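Cif-like 1 (Burkholderia cenocepacia, PDB 7JQY) is a Cif-like epoxide hydrolase of the alpha/beta hydrolase fold, thought to open epoxides by adding water, and assembles as an octamer. Local coordinates at residues R116-Y130 with T138-P151. The protein carries 1 engineered substitution. Residues are numbered along the deposited sequence; the frame is centred on the assembly and turned at random.
Engineered in segment 116-130: Ser-123 (natural residue Asp).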
ATOM      1  N   ARG B 116      27.662 -41.588  12.884  1.00 64.57           N
ATOM      2  CA  ARG B 116      28.909 -40.783  12.857  1.00 60.57           C
ATOM      3  C   ARG B 116      28.894 -39.837  11.641  1.00 57.66           C
ATOM      4  O   ARG B 116      28.648 -40.287  10.522  1.00 58.98           O
ATOM      5  CB  ARG B 116      30.138 -41.690  12.809  1.00 66.15           C
ATOM      6  CG  ARG B 116      30.282 -42.608  14.013  1.00 69.01           C
ATOM      7  CD  ARG B 116      30.454 -41.814  15.298  1.00 69.83           C
ATOM      8  NE  ARG B 116      30.631 -42.683  16.458  1.00 74.95           N
ATOM      9  CZ  ARG B 116      29.635 -43.128  17.217  1.00 74.22           C
ATOM     10  NH1 ARG B 116      28.384 -42.787  16.940  1.00 76.26           N
ATOM     11  NH2 ARG B 116      29.889 -43.915  18.253  1.00 76.99           N
ATOM     12  N   ILE B 117      29.151 -38.532  11.842  1.00 53.61           N
ATOM     13  CA  ILE B 117      29.026 -37.536  10.783  1.00 52.13           C
ATOM     14  C   ILE B 117      30.202 -36.578  10.895  1.00 51.01           C
ATOM     15  O   ILE B 117      30.772 -36.394  11.974  1.00 50.14           O
ATOM     16  CB  ILE B 117      27.710 -36.734  10.885  1.00 51.74           C
ATOM     17  CG1 ILE B 117      27.696 -35.973  12.212  1.00 48.87           C
ATOM     18  CG2 ILE B 117      26.490 -37.650  10.752  1.00 49.08           C
ATOM     19  CD1 ILE B 117      26.590 -34.977  12.356  1.00 47.31           C
ATOM     20  N   HIS B 118      30.597 -36.007   9.764  1.00 49.85           N
ATOM     21  CA  HIS B 118      31.379 -34.779   9.761  1.00 50.48           C
ATOM     22  C   HIS B 118      30.392 -33.620   9.776  1.00 50.14           C
ATOM     23  O   HIS B 118      29.297 -33.719   9.208  1.00 46.25           O
ATOM     24  CB  HIS B 118      32.274 -34.697   8.527  1.00 47.82           C
ATOM     25  CG  HIS B 118      33.204 -35.862   8.381  1.00 54.62           C
ATOM     26  ND1 HIS B 118      34.441 -35.913   8.988  1.00 56.64           N
ATOM     27  CD2 HIS B 118      33.069 -37.031   7.709  1.00 55.37           C
ATOM     28  CE1 HIS B 118      35.033 -37.055   8.685  1.00 55.51           C
ATOM     29  NE2 HIS B 118      34.222 -37.750   7.908  1.00 56.38           N
ATOM     30  N   LEU B 119      30.758 -32.539  10.455  1.00 45.81           N
ATOM     31  CA  LEU B 119      29.808 -31.477  10.758  1.00 45.00           C
ATOM     32  C   LEU B 119      30.416 -30.124  10.419  1.00 43.42           C
ATOM     33  O   LEU B 119      31.495 -29.782  10.917  1.00 47.85           O
ATOM     34  CB  LEU B 119      29.382 -31.536  12.229  1.00 44.67           C
ATOM     35  CG  LEU B 119      28.159 -30.727  12.650  1.00 45.02           C
ATOM     36  CD1 LEU B 119      26.992 -30.959  11.698  1.00 43.78           C
ATOM     37  CD2 LEU B 119      27.780 -31.052  14.092  1.00 44.65           C
ATOM     38  N   VAL B 120      29.708 -29.349   9.595  1.00 39.29           N
ATOM     39  CA  VAL B 120      30.118 -28.017   9.165  1.00 38.23           C
ATOM     40  C   VAL B 120      29.006 -27.028   9.492  1.00 41.36           C
ATOM     41  O   VAL B 120      27.842 -27.264   9.148  1.00 41.20           O
ATOM     42  CB  VAL B 120      30.419 -27.979   7.656  1.00 39.32           C
ATOM     43  CG1 VAL B 120      31.012 -26.614   7.269  1.00 39.72           C
ATOM     44  CG2 VAL B 120      31.325 -29.132   7.257  1.00 42.03           C
ATOM     45  N   GLY B 121      29.357 -25.924  10.136  1.00 39.82           N
ATOM     46  CA  GLY B 121      28.378 -24.913  10.488  1.00 37.43           C
ATOM     47  C   GLY B 121      28.945 -23.516  10.358  1.00 40.00           C
ATOM     48  O   GLY B 121      30.158 -23.302  10.449  1.00 38.77           O
ATOM     49  N   ARG B 122      28.043 -22.558  10.132  1.00 36.93           N
ATOM     50  CA  ARG B 122      28.376 -21.137  10.125  1.00 36.75           C
ATOM     51  C   ARG B 122      27.223 -20.356  10.740  1.00 39.46           C
ATOM     52  O   ARG B 122      26.076 -20.816  10.759  1.00 37.38           O
ATOM     53  CB  ARG B 122      28.693 -20.615   8.707  1.00 39.03           C
ATOM     54  CG  ARG B 122      27.482 -20.353   7.812  1.00 39.35           C
ATOM     55  CD  ARG B 122      27.871 -19.536   6.577  1.00 36.09           C
ATOM     56  NE  ARG B 122      28.448 -18.249   6.946  1.00 37.30           N
ATOM     57  CZ  ARG B 122      27.741 -17.210   7.380  1.00 36.81           C
ATOM     58  NH1 ARG B 122      26.418 -17.301   7.501  1.00 34.58           N
ATOM     59  NH2 ARG B 122      28.355 -16.082   7.708  1.00 35.21           N
ATOM     60  N   SER B 123      27.533 -19.156  11.239  1.00 39.10           N
ATOM     61  CA  SER B 123      26.537 -18.277  11.880  1.00 39.57           C
ATOM     62  C   SER B 123      25.754 -19.080  12.919  1.00 39.10           C
ATOM     63  O   SER B 123      26.374 -19.803  13.714  1.00 39.40           O
ATOM     64  CB  SER B 123      25.684 -17.651  10.774  1.00 38.63           C
ATOM     65  OG  SER B 123      24.512 -17.038  11.301  1.00 36.55           O
ATOM     66  N   ILE B 124      24.414 -19.022  12.914  1.00 40.75           N
ATOM     67  CA  ILE B 124      23.600 -19.771  13.866  1.00 37.31           C
ATOM     68  C   ILE B 124      23.911 -21.255  13.770  1.00 39.22           C
ATOM     69  O   ILE B 124      23.895 -21.975  14.778  1.00 39.11           O
ATOM     70  CB  ILE B 124      22.109 -19.479  13.607  1.00 36.64           C
ATOM     71  CG1 ILE B 124      21.833 -17.975  13.713  1.00 40.48           C
ATOM     72  CG2 ILE B 124      21.218 -20.258  14.552  1.00 35.49           C
ATOM     73  CD1 ILE B 124      21.928 -17.443  15.116  1.00 41.79           C
ATOM     74  N   GLY B 125      24.231 -21.732  12.568  1.00 36.02           N
ATOM     75  CA  GLY B 125      24.509 -23.143  12.390  1.00 37.52           C
ATOM     76  C   GLY B 125      25.753 -23.615  13.109  1.00 37.73           C
ATOM     77  O   GLY B 125      25.847 -24.784  13.483  1.00 40.15           O
ATOM     78  N   VAL B 126      26.742 -22.736  13.285  1.00 40.44           N
ATOM     79  CA  VAL B 126      27.917 -23.170  14.022  1.00 38.24           C
ATOM     80  C   VAL B 126      27.624 -23.268  15.515  1.00 40.67           C
ATOM     81  O   VAL B 126      28.256 -24.068  16.215  1.00 43.51           O
ATOM     82  CB  VAL B 126      29.115 -22.252  13.707  1.00 42.14           C
ATOM     83  CG1 VAL B 126      29.124 -20.997  14.587  1.00 37.19           C
ATOM     84  CG2 VAL B 126      30.403 -23.037  13.839  1.00 41.37           C
ATOM     85  N   MET B 127      26.623 -22.536  16.013  1.00 38.35           N
ATOM     86  CA  MET B 127      26.208 -22.716  17.399  1.00 40.90           C
ATOM     87  C   MET B 127      25.494 -24.049  17.579  1.00 44.84           C
ATOM     88  O   MET B 127      25.748 -24.775  18.550  1.00 44.94           O
ATOM     89  CB  MET B 127      25.304 -21.562  17.835  1.00 41.62           C
ATOM     90  CG  MET B 127      25.800 -20.179  17.425  1.00 41.25           C
ATOM     91  SD  MET B 127      24.693 -18.821  17.888  1.00 40.84           S
ATOM     92  CE  MET B 127      25.590 -17.444  17.185  1.00 41.68           C
ATOM     93  N   VAL B 128      24.601 -24.388  16.649  1.00 41.63           N
ATOM     94  CA  VAL B 128      23.981 -25.708  16.650  1.00 42.18           C
ATOM     95  C   VAL B 128      25.039 -26.797  16.507  1.00 41.28           C
ATOM     96  O   VAL B 128      25.031 -27.797  17.234  1.00 41.87           O
ATOM     97  CB  VAL B 128      22.930 -25.794  15.530  1.00 40.91           C
ATOM     98  CG1 VAL B 128      22.142 -27.098  15.631  1.00 40.48           C
ATOM     99  CG2 VAL B 128      22.001 -24.589  15.582  1.00 38.18           C
ATOM    100  N   ALA B 129      25.974 -26.614  15.574  1.00 40.54           N
ATOM    101  CA  ALA B 129      26.998 -27.632  15.361  1.00 42.23           C
ATOM    102  C   ALA B 129      27.856 -27.825  16.607  1.00 47.60           C
ATOM    103  O   ALA B 129      28.208 -28.957  16.956  1.00 48.87           O
ATOM    104  CB  ALA B 129      27.872 -27.268  14.160  1.00 40.48           C
ATOM    105  N   TYR B 130      28.196 -26.731  17.297  1.00 45.13           N
ATOM    106  CA  TYR B 130      28.970 -26.864  18.526  1.00 49.81           C
ATOM    107  C   TYR B 130      28.167 -27.581  19.603  1.00 49.03           C
ATOM    108  O   TYR B 130      28.680 -28.486  20.273  1.00 50.70           O
ATOM    109  CB  TYR B 130      29.424 -25.491  19.031  1.00 48.14           C
ATOM    110  CG  TYR B 130      29.979 -25.562  20.436  1.00 51.13           C
ATOM    111  CD1 TYR B 130      31.208 -26.163  20.687  1.00 53.41           C
ATOM    112  CD2 TYR B 130      29.263 -25.060  21.517  1.00 52.03           C
ATOM    113  CE1 TYR B 130      31.717 -26.244  21.975  1.00 53.67           C
ATOM    114  CE2 TYR B 130      29.757 -25.141  22.801  1.00 53.95           C
ATOM    115  CZ  TYR B 130      30.985 -25.734  23.025  1.00 56.73           C
ATOM    116  OH  TYR B 130      31.477 -25.816  24.306  1.00 56.22           O
ATOM    117  N   THR B 138      31.056 -38.316  20.965  1.00 63.58           N
ATOM    118  CA  THR B 138      31.474 -39.525  20.260  1.00 64.91           C
ATOM    119  C   THR B 138      30.902 -39.576  18.849  1.00 64.10           C
ATOM    120  O   THR B 138      31.480 -40.223  17.967  1.00 63.89           O
ATOM    121  CB  THR B 138      31.092 -40.773  21.060  1.00 66.54           C
ATOM    122  OG1 THR B 138      29.668 -40.868  21.164  1.00 66.10           O
ATOM    123  CG2 THR B 138      31.700 -40.708  22.466  1.00 65.15           C
ATOM    124  N   GLU B 139      29.768 -38.910  18.621  1.00 62.36           N
ATOM    125  CA  GLU B 139      29.062 -38.967  17.349  1.00 61.96           C
ATOM    126  C   GLU B 139      29.578 -37.974  16.312  1.00 58.32           C
ATOM    127  O   GLU B 139      29.181 -38.066  15.146  1.00 59.78           O
ATOM    128  CB  GLU B 139      27.561 -38.741  17.574  1.00 62.65           C
ATOM    129  CG  GLU B 139      26.940 -39.787  18.481  1.00 63.16           C
ATOM    130  CD  GLU B 139      25.456 -39.580  18.710  1.00 62.42           C
ATOM    131  OE1 GLU B 139      24.797 -38.958  17.846  1.00 62.32           O
ATOM    132  OE2 GLU B 139      24.949 -40.053  19.756  1.00 60.75           O
ATOM    133  N   ILE B 140      30.455 -37.048  16.685  1.00 58.29           N
ATOM    134  CA  ILE B 140      31.015 -36.072  15.754  1.00 52.99           C
ATOM    135  C   ILE B 140      32.453 -36.482  15.469  1.00 54.11           C
ATOM    136  O   ILE B 140      33.326 -36.363  16.337  1.00 56.53           O
ATOM    137  CB  ILE B 140      30.950 -34.643  16.312  1.00 52.53           C
ATOM    138  CG1 ILE B 140      29.504 -34.225  16.582  1.00 52.35           C
ATOM    139  CG2 ILE B 140      31.640 -33.662  15.372  1.00 52.42           C
ATOM    140  CD1 ILE B 140      28.569 -34.428  15.402  1.00 51.08           C
ATOM    141  N   VAL B 141      32.704 -36.957  14.248  1.00 53.61           N
ATOM    142  CA  VAL B 141      34.058 -37.340  13.853  1.00 54.62           C
ATOM    143  C   VAL B 141      34.955 -36.111  13.778  1.00 53.96           C
ATOM    144  O   VAL B 141      36.014 -36.048  14.413  1.00 55.00           O
ATOM    145  CB  VAL B 141      34.028 -38.096  12.514  1.00 52.38           C
ATOM    146  CG1 VAL B 141      35.420 -38.554  12.122  1.00 53.73           C
ATOM    147  CG2 VAL B 141      33.090 -39.267  12.600  1.00 55.35           C
ATOM    148  N   LYS B 142      34.540 -35.116  12.996  1.00 55.07           N
ATOM    149  CA  LYS B 142      35.269 -33.864  12.843  1.00 52.48           C
ATOM    150  C   LYS B 142      34.260 -32.727  12.760  1.00 52.97           C
ATOM    151  O   LYS B 142      33.119 -32.918  12.322  1.00 52.33           O
ATOM    152  CB  LYS B 142      36.167 -33.870  11.598  1.00 53.70           C
ATOM    153  CG  LYS B 142      37.398 -34.751  11.720  1.00 54.67           C
ATOM    154  CD  LYS B 142      38.121 -34.871  10.393  1.00 57.61           C
ATOM    155  CE  LYS B 142      39.307 -35.813  10.500  1.00 60.73           C
ATOM    156  NZ  LYS B 142      39.805 -36.235   9.160  1.00 63.55           N
ATOM    157  N   LEU B 143      34.689 -31.544  13.187  1.00 51.27           N
ATOM    158  CA  LEU B 143      33.828 -30.371  13.260  1.00 48.71           C
ATOM    159  C   LEU B 143      34.549 -29.181  12.639  1.00 48.79           C
ATOM    160  O   LEU B 143      35.710 -28.917  12.971  1.00 48.42           O
ATOM    161  CB  LEU B 143      33.450 -30.073  14.715  1.00 46.71           C
ATOM    162  CG  LEU B 143      32.719 -28.768  14.999  1.00 47.48           C
ATOM    163  CD1 LEU B 143      31.312 -28.815  14.419  1.00 44.87           C
ATOM    164  CD2 LEU B 143      32.694 -28.484  16.495  1.00 47.56           C
ATOM    165  N   ALA B 144      33.879 -28.491  11.714  1.00 46.06           N
ATOM    166  CA  ALA B 144      34.418 -27.302  11.058  1.00 43.19           C
ATOM    167  C   ALA B 144      33.563 -26.098  11.422  1.00 44.44           C
ATOM    168  O   ALA B 144      32.336 -26.135  11.268  1.00 42.94           O
ATOM    169  CB  ALA B 144      34.481 -27.471   9.540  1.00 41.49           C
ATOM    170  N   MET B 145      34.211 -25.032  11.890  1.00 40.00           N
ATOM    171  CA  MET B 145      33.524 -23.864  12.430  1.00 44.87           C
ATOM    172  C   MET B 145      33.854 -22.640  11.584  1.00 45.62           C
ATOM    173  O   MET B 145      35.024 -22.252  11.481  1.00 41.92           O
ATOM    174  CB  MET B 145      33.928 -23.647  13.890  1.00 46.16           C
ATOM    175  CG  MET B 145      33.599 -24.851  14.783  1.00 48.76           C
ATOM    176  SD  MET B 145      33.996 -24.580  16.522  1.00 52.68           S
ATOM    177  CE  MET B 145      32.390 -24.084  17.137  1.00 50.22           C
ATOM    178  N   LEU B 146      32.824 -22.003  11.020  1.00 41.50           N
ATOM    179  CA  LEU B 146      33.012 -20.948  10.027  1.00 40.18           C
ATOM    180  C   LEU B 146      32.446 -19.616  10.502  1.00 40.12           C
ATOM    181  O   LEU B 146      31.327 -19.556  11.026  1.00 39.83           O
ATOM    182  CB  LEU B 146      32.346 -21.308   8.693  1.00 39.67           C
ATOM    183  CG  LEU B 146      32.589 -22.653   8.000  1.00 42.41           C
ATOM    184  CD1 LEU B 146      32.014 -22.601   6.581  1.00 39.06           C
ATOM    185  CD2 LEU B 146      34.057 -23.017   7.968  1.00 41.93           C
ATOM    186  N   ASP B 147      33.233 -18.558  10.306  1.00 39.16           N
ATOM    187  CA  ASP B 147      32.771 -17.177  10.168  1.00 42.58           C
ATOM    188  C   ASP B 147      32.356 -16.457  11.449  1.00 43.29           C
ATOM    189  O   ASP B 147      32.606 -15.252  11.576  1.00 42.76           O
ATOM    190  CB  ASP B 147      31.612 -17.131   9.159  1.00 36.04           C
ATOM    191  CG  ASP B 147      32.053 -17.534   7.762  1.00 39.51           C
ATOM    192  OD1 ASP B 147      33.209 -17.241   7.407  1.00 39.02           O
ATOM    193  OD2 ASP B 147      31.259 -18.159   7.019  1.00 40.85           O
ATOM    194  N   VAL B 148      31.709 -17.147  12.382  1.00 40.15           N
ATOM    195  CA  VAL B 148      31.071 -16.479  13.519  1.00 41.65           C
ATOM    196  C   VAL B 148      31.507 -17.126  14.831  1.00 45.60           C
ATOM    197  O   VAL B 148      31.635 -18.360  14.895  1.00 44.31           O
ATOM    198  CB  VAL B 148      29.535 -16.521  13.369  1.00 43.53           C
ATOM    199  CG1 VAL B 148      28.822 -15.885  14.565  1.00 43.81           C
ATOM    200  CG2 VAL B 148      29.114 -15.841  12.080  1.00 41.01           C
ATOM    201  N   PRO B 149      31.763 -16.353  15.887  1.00 45.44           N
ATOM    202  CA  PRO B 149      31.997 -16.955  17.206  1.00 46.13           C
ATOM    203  C   PRO B 149      30.700 -17.421  17.851  1.00 48.55           C
ATOM    204  O   PRO B 149      29.624 -16.873  17.602  1.00 48.90           O
ATOM    205  CB  PRO B 149      32.608 -15.805  18.009  1.00 44.16           C
ATOM    206  CG  PRO B 149      31.994 -14.572  17.375  1.00 48.85           C
ATOM    207  CD  PRO B 149      31.922 -14.885  15.905  1.00 44.09           C
ATOM    208  N   VAL B 150      30.816 -18.420  18.724  1.00 46.07           N
ATOM    209  CA  VAL B 150      29.631 -18.973  19.381  1.00 49.24           C
ATOM    210  C   VAL B 150      29.465 -18.307  20.741  1.00 50.18           C
ATOM    211  O   VAL B 150      30.444 -17.794  21.303  1.00 49.92           O
ATOM    212  CB  VAL B 150      29.694 -20.507  19.507  1.00 45.84           C
ATOM    213  CG1 VAL B 150      30.041 -21.143  18.172  1.00 46.89           C
ATOM    214  CG2 VAL B 150      30.665 -20.940  20.581  1.00 50.25           C
ATOM    215  N   PRO B 151      28.253 -18.251  21.286  1.00 50.78           N
ATOM    216  CA  PRO B 151      28.070 -17.648  22.609  1.00 51.54           C
ATOM    217  C   PRO B 151      28.887 -18.362  23.680  1.00 54.50           C
ATOM    218  O   PRO B 151      29.174 -19.557  23.588  1.00 52.67           O
ATOM    219  CB  PRO B 151      26.568 -17.796  22.867  1.00 47.90           C
ATOM    220  CG  PRO B 151      25.953 -17.942  21.491  1.00 50.17           C
ATOM    221  CD  PRO B 151      26.975 -18.656  20.666  1.00 47.37           C
TER
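Leu-119 and Ala-144 lie on neighbouring parallel strands: the axes of 117-122 and 142-146 run 4.8 Å apart at 9°. Ala-144 N donates to Leu-119 O at 2.8 Å, and Leu-146 N to Gly-121 O further along the same ladder.

Arg-122 can be followed outward. Its CB packs on Leu-146 CB (3.7 Å); CD passes Asp-147 OD2; NE then donates to that oxygen at 2.8 Å, a salt bridge lying in the guanidinium plane and meeting the carboxylate on its anti side. A bend at chi3 turns the guanidinium edge to the acid, while NH1 and NH2 are held by Gln-59 and the carbonyl of His-284, so several bonds fix its rotation.

On the face that carries Leu-119 and Met-145, helix 124-130 lies against strand 142-146. Val-126 sends CG2 over Met-145 CB (3.6 Å) and CG1 to Val-150 CG1 (3.7 Å), and the Met-145 methyl, CE, meets Tyr-130 CB.

Ser-123, engineered from Asp, has phi/psi of 50°/-131° between strand and helix; its CA meets Val-148 CG2 (3.6 Å), and OG bonds to Trp-57 N. This strained turn within a right-handed beta-alpha-beta crossover is consistent with the nucleophile elbow of the alpha/beta hydrolase fold.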